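Side-chain contacts in DegV family protein (Eubacterium eligens, PDB 3FDJ), which is of unknown function but probably binds a fatty acid: residues Asn168-Lys173 against Ser263-Arg268; Ile187-Ala190 against Leu196-Ile199; Arg203-Leu208 against Glu234-Lys239; Leu215-Gly220 against Gln246-Thr251. All coordinates share one frame; numbering follows the deposited sequence.

Interaction 1 (Asn168-Lys173 against Ser263-Arg268); sequences NGRVSK and SYYAER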
loop_
_atom_site.group_PDB
_atom_site.type_symbol
_atom_site.label_atom_id
_atom_site.label_comp_id
_atom_site.label_asym_id
_atom_site.label_seq_id
_atom_site.Cartn_x
_atom_site.Cartn_y
_atom_site.Cartn_z
ATOM N N ASN A 168 -5.045 7.227 -15.515
ATOM C CA ASN A 168 -3.585 7.184 -15.425
ATOM C C ASN A 168 -2.939 5.939 -16.046
ATOM O O ASN A 168 -1.734 5.700 -15.856
ATOM C CB ASN A 168 -3.155 7.364 -13.963
ATOM C CG ASN A 168 -3.276 8.805 -13.502
ATOM O OD1 ASN A 168 -2.464 9.663 -13.884
ATOM N ND2 ASN A 168 -4.289 9.090 -12.711
ATOM N N GLY A 169 -3.727 5.166 -16.793
ATOM C CA GLY A 169 -3.232 3.994 -17.510
ATOM C C GLY A 169 -2.861 2.819 -16.632
ATOM O O GLY A 169 -2.064 1.972 -17.039
ATOM N N ARG A 170 -3.422 2.749 -15.429
ATOM C CA ARG A 170 -3.037 1.684 -14.498
ATOM C C ARG A 170 -4.013 0.510 -14.411
ATOM O O ARG A 170 -3.724 -0.493 -13.742
ATOM C CB ARG A 170 -2.715 2.290 -13.129
ATOM C CG ARG A 170 -1.379 3.004 -13.248
ATOM C CD ARG A 170 -1.049 3.917 -12.135
ATOM N NE ARG A 170 0.365 4.261 -12.276
ATOM C CZ ARG A 170 0.855 5.474 -12.512
ATOM N NH1 ARG A 170 2.164 5.627 -12.640
ATOM N NH2 ARG A 170 0.063 6.538 -12.596
ATOM N N VAL A 171 -5.144 0.622 -15.091
ATOM C CA VAL A 171 -6.066 -0.497 -15.241
ATOM C C VAL A 171 -6.725 -0.347 -16.598
ATOM O O VAL A 171 -6.851 0.777 -17.094
ATOM C CB VAL A 171 -7.128 -0.513 -14.098
ATOM C CG1 VAL A 171 -8.256 0.506 -14.381
ATOM C CG2 VAL A 171 -7.697 -1.896 -13.895
ATOM N N SER A 172 -7.108 -1.460 -17.217
ATOM C CA SER A 172 -7.799 -1.397 -18.517
ATOM C C SER A 172 -9.156 -0.728 -18.397
ATOM O O SER A 172 -9.806 -0.809 -17.348
ATOM C CB SER A 172 -7.999 -2.785 -19.112
ATOM O OG SER A 172 -8.893 -3.559 -18.317
ATOM N N LYS A 173 -9.579 -0.078 -19.474
ATOM C CA LYS A 173 -10.917 0.504 -19.542
ATOM C C LYS A 173 -12.026 -0.529 -19.319
ATOM O O LYS A 173 -12.986 -0.246 -18.598
ATOM C CB LYS A 173 -11.124 1.235 -20.870
ATOM C CG LYS A 173 -10.324 2.536 -20.931
ATOM C CD LYS A 173 -10.768 3.441 -22.088
ATOM C CE LYS A 173 -10.078 3.104 -23.414
ATOM N NZ LYS A 173 -8.893 3.977 -23.743
ATOM N N SER A 263 -5.837 6.777 -1.229
ATOM C CA SER A 263 -7.190 7.366 -1.322
ATOM C C SER A 263 -7.476 7.828 -2.746
ATOM O O SER A 263 -8.575 7.629 -3.245
ATOM C CB SER A 263 -7.384 8.506 -0.317
ATOM O OG SER A 263 -7.346 8.025 1.031
ATOM N N TYR A 264 -6.467 8.381 -3.416
ATOM C CA TYR A 264 -6.626 8.818 -4.803
ATOM C C TYR A 264 -6.953 7.638 -5.738
ATOM O O TYR A 264 -7.887 7.723 -6.525
ATOM C CB TYR A 264 -5.379 9.588 -5.284
ATOM C CG TYR A 264 -5.418 9.952 -6.739
ATOM C CD1 TYR A 264 -6.169 11.043 -7.165
ATOM C CD2 TYR A 264 -4.748 9.200 -7.698
ATOM C CE1 TYR A 264 -6.264 11.367 -8.504
ATOM C CE2 TYR A 264 -4.821 9.546 -9.072
ATOM C CZ TYR A 264 -5.581 10.629 -9.454
ATOM O OH TYR A 264 -5.700 10.997 -10.771
ATOM N N TYR A 265 -6.188 6.557 -5.637
ATOM C CA TYR A 265 -6.311 5.439 -6.569
ATOM C C TYR A 265 -7.380 4.417 -6.193
ATOM O O TYR A 265 -7.996 3.819 -7.084
ATOM C CB TYR A 265 -4.951 4.762 -6.774
ATOM C CG TYR A 265 -4.064 5.491 -7.758
ATOM C CD1 TYR A 265 -4.467 5.660 -9.092
ATOM C CD2 TYR A 265 -2.831 6.042 -7.369
ATOM C CE1 TYR A 265 -3.663 6.339 -10.007
ATOM C CE2 TYR A 265 -2.025 6.706 -8.286
ATOM C CZ TYR A 265 -2.440 6.841 -9.594
ATOM O OH TYR A 265 -1.670 7.529 -10.503
ATOM N N ALA A 266 -7.608 4.204 -4.901
ATOM C CA ALA A 266 -8.695 3.302 -4.462
ATOM C C ALA A 266 -10.069 3.964 -4.501
ATOM O O ALA A 266 -11.089 3.286 -4.661
ATOM C CB ALA A 266 -8.411 2.723 -3.077
ATOM N N GLU A 267 -10.077 5.283 -4.345
ATOM C CA GLU A 267 -11.268 6.148 -4.396
ATOM C C GLU A 267 -12.227 5.964 -3.229
ATOM O O GLU A 267 -12.126 5.021 -2.455
ATOM C CB GLU A 267 -11.972 6.078 -5.752
ATOM C CG GLU A 267 -11.050 6.569 -6.854
ATOM C CD GLU A 267 -11.752 6.901 -8.156
ATOM O OE1 GLU A 267 -12.790 7.610 -8.118
ATOM O OE2 GLU A 267 -11.221 6.489 -9.217
ATOM N N ARG A 268 -13.130 6.923 -3.085
ATOM C CA ARG A 268 -14.085 6.891 -2.002
ATOM C C ARG A 268 -14.822 5.563 -2.008
ATOM O O ARG A 268 -15.278 5.092 -3.056
ATOM C CB ARG A 268 -15.090 8.037 -2.147
ATOM C CG ARG A 268 -15.569 8.577 -0.858
ATOM C CD ARG A 268 -16.134 9.988 -1.073
ATOM N NE ARG A 268 -15.512 10.946 -0.166
ATOM C CZ ARG A 268 -15.435 12.261 -0.372
ATOM N NH1 ARG A 268 -15.917 12.811 -1.484
ATOM N NH2 ARG A 268 -14.862 13.033 0.542
#

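Interaction 2 (Ile187-Ala190 against Leu196-Ile199); sequences IGTA and LEAI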
loop_
_atom_site.group_PDB
_atom_site.type_symbol
_atom_site.label_atom_id
_atom_site.label_comp_id
_atom_site.label_asym_id
_atom_site.label_seq_id
_atom_site.Cartn_x
_atom_site.Cartn_y
_atom_site.Cartn_z
ATOM N N ILE A 187 -13.391 -6.361 -7.575
ATOM C CA ILE A 187 -12.486 -7.023 -6.646
ATOM C C ILE A 187 -11.181 -7.332 -7.381
ATOM O O ILE A 187 -11.187 -7.860 -8.499
ATOM C CB ILE A 187 -13.101 -8.344 -6.117
ATOM C CG1 ILE A 187 -14.418 -8.080 -5.399
ATOM C CG2 ILE A 187 -12.115 -9.036 -5.149
ATOM C CD1 ILE A 187 -15.180 -9.396 -5.055
ATOM N N GLY A 188 -10.060 -6.977 -6.775
ATOM C CA GLY A 188 -8.749 -7.212 -7.363
ATOM C C GLY A 188 -7.777 -7.879 -6.413
ATOM O O GLY A 188 -8.044 -8.037 -5.208
ATOM N N THR A 189 -6.662 -8.314 -6.978
ATOM C CA THR A 189 -5.520 -8.766 -6.195
ATOM C C THR A 189 -4.239 -8.204 -6.795
ATOM O O THR A 189 -4.203 -7.808 -7.965
ATOM C CB THR A 189 -5.485 -10.320 -6.109
ATOM O OG1 THR A 189 -4.489 -10.748 -5.166
ATOM C CG2 THR A 189 -5.234 -10.954 -7.478
ATOM N N ALA A 190 -3.184 -8.144 -5.983
ATOM C CA ALA A 190 -1.856 -7.825 -6.507
ATOM C C ALA A 190 -1.341 -9.063 -7.239
ATOM O O ALA A 190 -1.283 -10.168 -6.668
ATOM C CB ALA A 190 -0.912 -7.382 -5.366
ATOM N N LEU A 196 -2.363 -4.721 -10.896
ATOM C CA LEU A 196 -3.700 -4.923 -10.367
ATOM C C LEU A 196 -4.393 -5.929 -11.266
ATOM O O LEU A 196 -4.551 -5.690 -12.463
ATOM C CB LEU A 196 -4.482 -3.615 -10.349
ATOM C CG LEU A 196 -5.924 -3.676 -9.860
ATOM C CD1 LEU A 196 -6.076 -4.261 -8.454
ATOM C CD2 LEU A 196 -6.528 -2.272 -9.910
ATOM N N GLU A 197 -4.741 -7.073 -10.693
ATOM C CA GLU A 197 -5.382 -8.150 -11.432
ATOM C C GLU A 197 -6.836 -8.200 -10.980
ATOM O O GLU A 197 -7.090 -8.473 -9.829
ATOM C CB GLU A 197 -4.676 -9.445 -11.075
ATOM C CG GLU A 197 -5.080 -10.662 -11.836
ATOM C CD GLU A 197 -3.923 -11.633 -11.843
ATOM O OE1 GLU A 197 -3.606 -12.166 -10.756
ATOM O OE2 GLU A 197 -3.288 -11.811 -12.913
ATOM N N ALA A 198 -7.781 -7.933 -11.880
ATOM C CA ALA A 198 -9.195 -7.943 -11.502
ATOM C C ALA A 198 -9.684 -9.396 -11.379
ATOM O O ALA A 198 -9.443 -10.215 -12.252
ATOM C CB ALA A 198 -10.032 -7.141 -12.527
ATOM N N ILE A 199 -10.328 -9.702 -10.265
ATOM C CA ILE A 199 -10.813 -11.036 -9.951
ATOM C C ILE A 199 -12.279 -11.147 -10.362
ATOM O O ILE A 199 -12.733 -12.193 -10.808
ATOM C CB ILE A 199 -10.730 -11.300 -8.416
ATOM C CG1 ILE A 199 -9.295 -11.611 -8.002
ATOM C CG2 ILE A 199 -11.688 -12.445 -8.006
ATOM C CD1 ILE A 199 -9.127 -11.773 -6.522
#

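Interaction 3 (Arg203-Leu208 against Glu234-Lys239); sequences RGDKKL and EALADK. With ACY (acetic acid), chain F.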
loop_
_atom_site.group_PDB
_atom_site.type_symbol
_atom_site.label_atom_id
_atom_site.label_comp_id
_atom_site.label_asym_id
_atom_site.label_seq_id
_atom_site.Cartn_x
_atom_site.Cartn_y
_atom_site.Cartn_z
ATOM N N ARG A 203 -21.791 -7.011 -6.302
ATOM C CA ARG A 203 -22.877 -6.122 -5.882
ATOM C C ARG A 203 -23.173 -6.214 -4.375
ATOM O O ARG A 203 -23.929 -7.100 -3.916
ATOM C CB ARG A 203 -24.171 -6.392 -6.661
ATOM C CG ARG A 203 -25.292 -5.415 -6.250
ATOM C CD ARG A 203 -26.528 -5.411 -7.172
ATOM N NE ARG A 203 -26.333 -4.516 -8.311
ATOM C CZ ARG A 203 -26.406 -3.182 -8.265
ATOM N NH1 ARG A 203 -26.176 -2.481 -9.368
ATOM N NH2 ARG A 203 -26.697 -2.545 -7.133
ATOM N N GLY A 204 -22.591 -5.292 -3.627
ATOM C CA GLY A 204 -22.918 -5.086 -2.229
ATOM C C GLY A 204 -21.956 -5.725 -1.257
ATOM O O GLY A 204 -21.214 -6.652 -1.604
ATOM N N ASP A 205 -22.009 -5.238 -0.024
ATOM C CA ASP A 205 -21.115 -5.675 1.037
ATOM C C ASP A 205 -21.196 -7.167 1.356
ATOM O O ASP A 205 -20.157 -7.824 1.515
ATOM C CB ASP A 205 -21.393 -4.904 2.317
ATOM C CG ASP A 205 -21.159 -3.395 2.179
ATOM O OD1 ASP A 205 -20.514 -2.951 1.198
ATOM O OD2 ASP A 205 -21.621 -2.665 3.094
ATOM N N LYS A 206 -22.403 -7.707 1.483
ATOM C CA LYS A 206 -22.509 -9.104 1.890
ATOM C C LYS A 206 -21.892 -10.037 0.848
ATOM O O LYS A 206 -21.187 -10.991 1.195
ATOM C CB LYS A 206 -23.952 -9.494 2.176
ATOM C CG LYS A 206 -24.448 -8.939 3.514
ATOM C CD LYS A 206 -25.828 -9.477 3.812
ATOM C CE LYS A 206 -26.876 -8.648 3.128
ATOM N NZ LYS A 206 -27.243 -7.496 3.999
ATOM N N LYS A 207 -22.115 -9.734 -0.426
ATOM C CA LYS A 207 -21.538 -10.544 -1.496
ATOM C C LYS A 207 -20.012 -10.453 -1.521
ATOM O O LYS A 207 -19.320 -11.456 -1.731
ATOM C CB LYS A 207 -22.130 -10.134 -2.839
ATOM C CG LYS A 207 -23.523 -10.676 -3.080
ATOM C CD LYS A 207 -23.952 -10.507 -4.552
ATOM C CE LYS A 207 -25.443 -10.695 -4.736
ATOM N NZ LYS A 207 -26.209 -9.497 -4.208
ATOM N N LEU A 208 -19.489 -9.265 -1.257
ATOM C CA LEU A 208 -18.039 -9.086 -1.097
ATOM C C LEU A 208 -17.481 -9.960 0.034
ATOM O O LEU A 208 -16.450 -10.632 -0.143
ATOM C CB LEU A 208 -17.684 -7.604 -0.889
ATOM C CG LEU A 208 -16.214 -7.321 -0.546
ATOM C CD1 LEU A 208 -15.323 -7.725 -1.728
ATOM C CD2 LEU A 208 -16.053 -5.859 -0.161
ATOM N N GLU A 234 -15.053 2.989 6.850
ATOM C CA GLU A 234 -14.760 2.247 8.070
ATOM C C GLU A 234 -15.798 1.146 8.306
ATOM O O GLU A 234 -15.464 0.077 8.824
ATOM C CB GLU A 234 -14.697 3.211 9.241
ATOM C CG GLU A 234 -14.130 2.639 10.504
ATOM C CD GLU A 234 -14.016 3.696 11.569
ATOM O OE1 GLU A 234 -13.625 4.853 11.239
ATOM O OE2 GLU A 234 -14.347 3.390 12.726
ATOM N N ALA A 235 -17.037 1.390 7.869
ATOM C CA ALA A 235 -18.122 0.437 8.074
ATOM C C ALA A 235 -17.821 -0.890 7.405
ATOM O O ALA A 235 -17.928 -1.941 8.036
ATOM C CB ALA A 235 -19.453 1.015 7.570
ATOM N N LEU A 236 -17.406 -0.834 6.146
ATOM C CA LEU A 236 -17.101 -2.045 5.377
ATOM C C LEU A 236 -15.834 -2.711 5.917
ATOM O O LEU A 236 -15.787 -3.937 6.070
ATOM C CB LEU A 236 -16.977 -1.758 3.871
ATOM C CG LEU A 236 -16.740 -3.012 2.993
ATOM C CD1 LEU A 236 -17.765 -4.123 3.280
ATOM C CD2 LEU A 236 -16.726 -2.600 1.515
ATOM N N ALA A 237 -14.813 -1.911 6.239
ATOM C CA ALA A 237 -13.573 -2.470 6.747
ATOM C C ALA A 237 -13.840 -3.246 8.052
ATOM O O ALA A 237 -13.289 -4.329 8.255
ATOM C CB ALA A 237 -12.516 -1.374 6.948
ATOM N N ASP A 238 -14.677 -2.685 8.926
ATOM C CA ASP A 238 -15.046 -3.344 10.176
ATOM C C ASP A 238 -15.839 -4.629 9.927
ATOM O O ASP A 238 -15.612 -5.624 10.602
ATOM C CB ASP A 238 -15.845 -2.397 11.092
ATOM C CG ASP A 238 -14.984 -1.324 11.755
ATOM O OD1 ASP A 238 -13.724 -1.360 11.633
ATOM O OD2 ASP A 238 -15.584 -0.433 12.418
ATOM N N LYS A 239 -16.736 -4.630 8.943
ATOM C CA LYS A 239 -17.470 -5.871 8.595
ATOM C C LYS A 239 -16.535 -6.988 8.130
ATOM O O LYS A 239 -16.713 -8.143 8.496
ATOM C CB LYS A 239 -18.475 -5.645 7.466
ATOM C CG LYS A 239 -19.688 -4.867 7.805
ATOM C CD LYS A 239 -20.604 -4.786 6.561
ATOM C CE LYS A 239 -21.724 -3.834 6.791
ATOM N NZ LYS A 239 -22.596 -3.727 5.596
HETATM C C ACY F . -25.837 -5.765 -11.326
HETATM O O ACY F . -25.674 -4.539 -11.531
HETATM O OXT ACY F . -25.862 -6.271 -10.173
HETATM C CH3 ACY F . -26.012 -6.659 -12.525
#

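Interaction 4 (Leu215-Gly220 against Gln246-Thr251); sequences LLDDAG and QAYGTT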
loop_
_atom_site.group_PDB
_atom_site.type_symbol
_atom_site.label_atom_id
_atom_site.label_comp_id
_atom_site.label_asym_id
_atom_site.label_seq_id
_atom_site.Cartn_x
_atom_site.Cartn_y
_atom_site.Cartn_z
ATOM N N LEU A 215 -11.709 -16.347 -1.535
ATOM C CA LEU A 215 -10.366 -15.954 -2.000
ATOM C C LEU A 215 -9.295 -16.219 -0.931
ATOM O O LEU A 215 -8.211 -16.764 -1.237
ATOM C CB LEU A 215 -10.346 -14.489 -2.416
ATOM C CG LEU A 215 -11.123 -14.138 -3.683
ATOM C CD1 LEU A 215 -11.319 -12.632 -3.810
ATOM C CD2 LEU A 215 -10.446 -14.714 -4.926
ATOM N N LEU A 216 -9.608 -15.856 0.318
ATOM C CA LEU A 216 -8.694 -16.079 1.422
ATOM C C LEU A 216 -8.437 -17.580 1.630
ATOM O O LEU A 216 -7.290 -17.977 1.806
ATOM C CB LEU A 216 -9.215 -15.428 2.693
ATOM C CG LEU A 216 -9.111 -13.894 2.668
ATOM C CD1 LEU A 216 -9.947 -13.264 3.797
ATOM C CD2 LEU A 216 -7.667 -13.431 2.741
ATOM N N ASP A 217 -9.499 -18.390 1.602
ATOM C CA ASP A 217 -9.385 -19.846 1.695
ATOM C C ASP A 217 -8.424 -20.394 0.624
ATOM O O ASP A 217 -7.489 -21.158 0.919
ATOM C CB ASP A 217 -10.751 -20.536 1.512
ATOM C CG ASP A 217 -11.684 -20.381 2.725
ATOM O OD1 ASP A 217 -11.253 -19.895 3.799
ATOM O OD2 ASP A 217 -12.880 -20.754 2.601
ATOM N N ASP A 218 -8.672 -20.014 -0.622
ATOM C CA ASP A 218 -7.836 -20.476 -1.728
ATOM C C ASP A 218 -6.397 -19.969 -1.623
ATOM O O ASP A 218 -5.472 -20.651 -2.042
ATOM C CB ASP A 218 -8.426 -20.036 -3.053
ATOM C CG ASP A 218 -9.616 -20.880 -3.472
ATOM O OD1 ASP A 218 -10.003 -21.822 -2.728
ATOM O OD2 ASP A 218 -10.166 -20.604 -4.567
ATOM N N ALA A 219 -6.216 -18.774 -1.068
ATOM C CA ALA A 219 -4.890 -18.181 -0.913
ATOM C C ALA A 219 -4.059 -18.840 0.199
ATOM O O ALA A 219 -2.859 -18.587 0.298
ATOM C CB ALA A 219 -5.015 -16.670 -0.638
ATOM N N GLY A 220 -4.678 -19.666 1.033
ATOM C CA GLY A 220 -3.957 -20.304 2.136
ATOM C C GLY A 220 -3.948 -19.478 3.412
ATOM O O GLY A 220 -3.098 -19.684 4.286
ATOM N N GLN A 246 -14.210 -14.212 12.839
ATOM C CA GLN A 246 -15.147 -15.296 13.064
ATOM C C GLN A 246 -14.774 -16.565 12.302
ATOM O O GLN A 246 -14.864 -17.657 12.852
ATOM C CB GLN A 246 -16.578 -14.849 12.704
ATOM C CG GLN A 246 -17.662 -15.913 12.864
ATOM C CD GLN A 246 -17.987 -16.268 14.328
ATOM O OE1 GLN A 246 -17.415 -15.710 15.276
ATOM N NE2 GLN A 246 -18.900 -17.220 14.507
ATOM N N ALA A 247 -14.378 -16.416 11.043
ATOM C CA ALA A 247 -14.127 -17.561 10.156
ATOM C C ALA A 247 -12.768 -18.200 10.399
ATOM O O ALA A 247 -12.614 -19.413 10.261
ATOM C CB ALA A 247 -14.254 -17.132 8.695
ATOM N N TYR A 248 -11.773 -17.398 10.763
ATOM C CA TYR A 248 -10.398 -17.903 10.875
ATOM C C TYR A 248 -9.771 -17.798 12.264
ATOM O O TYR A 248 -8.686 -18.317 12.475
ATOM C CB TYR A 248 -9.507 -17.178 9.874
ATOM C CG TYR A 248 -9.968 -17.295 8.435
ATOM C CD1 TYR A 248 -9.641 -18.405 7.662
ATOM C CD2 TYR A 248 -10.722 -16.302 7.850
ATOM C CE1 TYR A 248 -10.080 -18.516 6.340
ATOM C CE2 TYR A 248 -11.152 -16.397 6.531
ATOM C CZ TYR A 248 -10.828 -17.501 5.785
ATOM O OH TYR A 248 -11.254 -17.581 4.478
ATOM N N GLY A 249 -10.421 -17.120 13.201
ATOM C CA GLY A 249 -9.895 -16.998 14.558
ATOM C C GLY A 249 -8.777 -15.983 14.687
ATOM O O GLY A 249 -8.057 -15.976 15.667
ATOM N N THR A 250 -8.643 -15.111 13.692
ATOM C CA THR A 250 -7.601 -14.088 13.678
ATOM C C THR A 250 -7.671 -13.204 14.921
ATOM O O THR A 250 -8.746 -12.786 15.311
ATOM C CB THR A 250 -7.789 -13.199 12.465
ATOM O OG1 THR A 250 -7.991 -14.029 11.314
ATOM C CG2 THR A 250 -6.586 -12.259 12.266
ATOM N N THR A 251 -6.521 -12.941 15.525
ATOM C CA THR A 251 -6.422 -11.981 16.628
ATOM C C THR A 251 -5.572 -10.763 16.254
ATOM O O THR A 251 -5.703 -9.716 16.888
ATOM C CB THR A 251 -5.844 -12.617 17.887
ATOM O OG1 THR A 251 -4.576 -13.193 17.593
ATOM C CG2 THR A 251 -6.797 -13.695 18.442
#

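Interaction 1 (Asn168-Lys173 against Ser263-Arg268)
Asn-168 and Arg-170 reach across to two neighbouring tyrosines, Tyr-264 and Tyr-265, near the end of helix 260-266. Asn-168 and Arg-170 follow helix 163-167, which a Schellman motif brings to a close with Gly-169, at positive phi, as its C-prime residue. Tight packing gathers round Tyr-265. Its OH lies 2.9 Å from Arg-170 NH2 and 3.6 Å from Asn-168 CG, and is hydrogen-bonded to Thr-60 on strand 59-61. The guanidinium is turned 71° from the ring plane, and the arginine chain, extended from CG to NE, carries NE on to the backbone oxygen of Met-87. Tyr-264 lies against one face of the Tyr-265 ring, its CD2 3.5 Å above the plane and over the centre. With a leucine at Tyr-265, Thr-60 would probably lose its hydroxyl partner, and a gap is likely to open beside Asn-168 CB and Arg-170 CD. The looser side is that of the partly exposed Arg-170 side chain, which has a hexaethylene glycol, probably from the crystallisation liquor, about 3 Å from it. At the Tyr-264 end the grip is also slacker. Asn-164 O holds Asn-168 ND2, and Ser-58 holds Tyr-264 OH; between them, ND2 approaches the ring edge near its plane and gives OH a weak hydrogen bond of 3.1 Å, bent to 134° at the hydrogen.

Interaction 2 (Ile187-Ala190 against Leu196-Ile199)
Ile-187 opens the pairing of strands 184-190 and 196-203, an antiparallel beta hairpin at one edge of a mixed sheet, by accepting a hydrogen bond from Ile-199 N at 2.7 Å through its carbonyl O. Its backbone also bonds to Gly-200, which, with the backbone angles of Ile-199, is consistent with a classic beta bulge. The Ile-187 side chain adds CG2, 4.2 Å from Ile-199 CB. At Gly-188 the strands come close, CA to CA of Ala-198 being 4.2 Å in a non-hydrogen-bonded pair. A side chain here would run into Leu-196 CD1, which instead lies 4.1 Å from the glycine CA. Thr-189 then forms the hydrogen-bonded pair with Glu-197: its N donates to Glu-197 O, and its O accepts from Glu-197 N at 2.9 Å. On the face they share, the two side chains lie alongside each other and point the same way. Thr-189 has OG1 opposite its backbone N (chi1 -171°), where Leu-155 O and Arg-154 hold it on the neighbouring strand; that leaves CG2 to turn toward Glu-197 OE1, 3.9 Å off. Ile-199 CD1 fits against Thr-189 CB. Ala-190 and Leu-196 form the next non-hydrogen-bonded pair. The main chain thus supplies every hydrogen bond across the contact, while the one buried hydroxyl is satisfied by strand 153-159; the Glu-197 side chain, itself exposed, adds van der Waals contact through CB and OE1 and no hydrogen bond across the pair.

Interaction 3 (Arg203-Leu208 against Glu234-Lys239)
Lys-239 NZ meets the carboxylate of Asp-205 from an uncommon direction, taking the anti lone pair of OD2, the one facing away from the other oxygen, in a salt bridge of 2.9 Å. The lysine gets there by running straight out: CG lies beside the backbone N (chi1 -72°) and the chain is extended from there on, so that the two side chains cross at about a right angle and NZ ends at OD2. The second oxygen, OD1, rests on a leucine instead, with Leu-236 CD1 3.6 Å away. Asp-205 is the first residue of helix 205-219, after Gly-204 at the N-cap, and its negative charge at this end probably suits the helix dipole. Beneath the bridge, Leu-236 CD2 packs 3.7 Å from Leu-208 CD2. These two leucines close the seam between helices 205-219 and 234-248, which lie side by side on one face of the mixed sheet; Leu-208 rests on Ile-187 and Cys-202, Leu-236 on Ile-271. The second helix is the connection of a beta-alpha-beta crossover between the parallel strands 226-230 and 253-257. The outer side is charged and exposed, a second lysine, Lys-206, having its NZ 6.2 Å from Lys-239 NZ near the same carboxylate. On the side of helix 205-219 away from the seam, Arg-203 takes an acetate, probably from the crystallisation liquor, at the edge of its guanidinium: NE bonds OXT at 2.6 Å and NH1 bonds the other oxygen, O, at 3.0 Å. NH1 also reaches Leu-182 O.

Interaction 4 (Leu215-Gly220 against Gln246-Thr251)
Tyr-248 OH donates a hydrogen bond to Asp-217 OD1, modelled at 2.4 Å, a length so short that its exact value is doubtful. The carboxylate comes to the ring edge, near its plane, but its own plane is turned 73° from the ring. Asp-217 has CG beside the backbone N (chi1 -73°), which swings OD1 across to the tyrosine although the CB itself does not point there. The same hydroxyl lies over Leu-216 CB, 3.5 Å away, so the phenol end rests on both a charged and an apolar neighbour. Tyr-221 meets the Tyr-248 ring edge-to-face, and Leu-216 also packs on Phe-156 and Ile-244, which makes the leucine side the buried one and the aspartate side the exposed one. A phenylalanine in place of Tyr-248 would probably leave Asp-217 without its hydroxyl mate and free to turn into solvent. Both segments are helix ends with a glycine at positive phi: Gly-249 follows Tyr-248, and Gly-220 closes a Schellman motif, its N bonding Asp-217 O at 3.2 Å. A tyrosine thus ties together the C-terminal ends of two neighbouring helices, 205-219 and 234-248, in an alpha/beta domain.

In the fold
Interactions 3 and 4 hold the same two helices, 205-219 and 234-248, at opposite ends, their centres about 16 Å apart. Interaction 2 is part of the sheet they pack on and touches both: Ile-187 CD1 meets Leu-208 CD1 at 3.7 Å, and Ile-199 CD1 meets Leu-215 CD1 at 3.6 Å. Interaction 1 is joined to this group through interaction 2, where Val-171 CG2 lies 4.2 Å from Leu-196 CD2; hexaethylene glycol, probably from the crystallisation liquor, lies near Arg-170 and near Leu-196 and may mark a pocket like that which holds lipid in relatives. The sodium ion, bound by Lys-160, Ala-179 and Ile-184, is about 11 Å from the Asp-205 side chain of interaction 3.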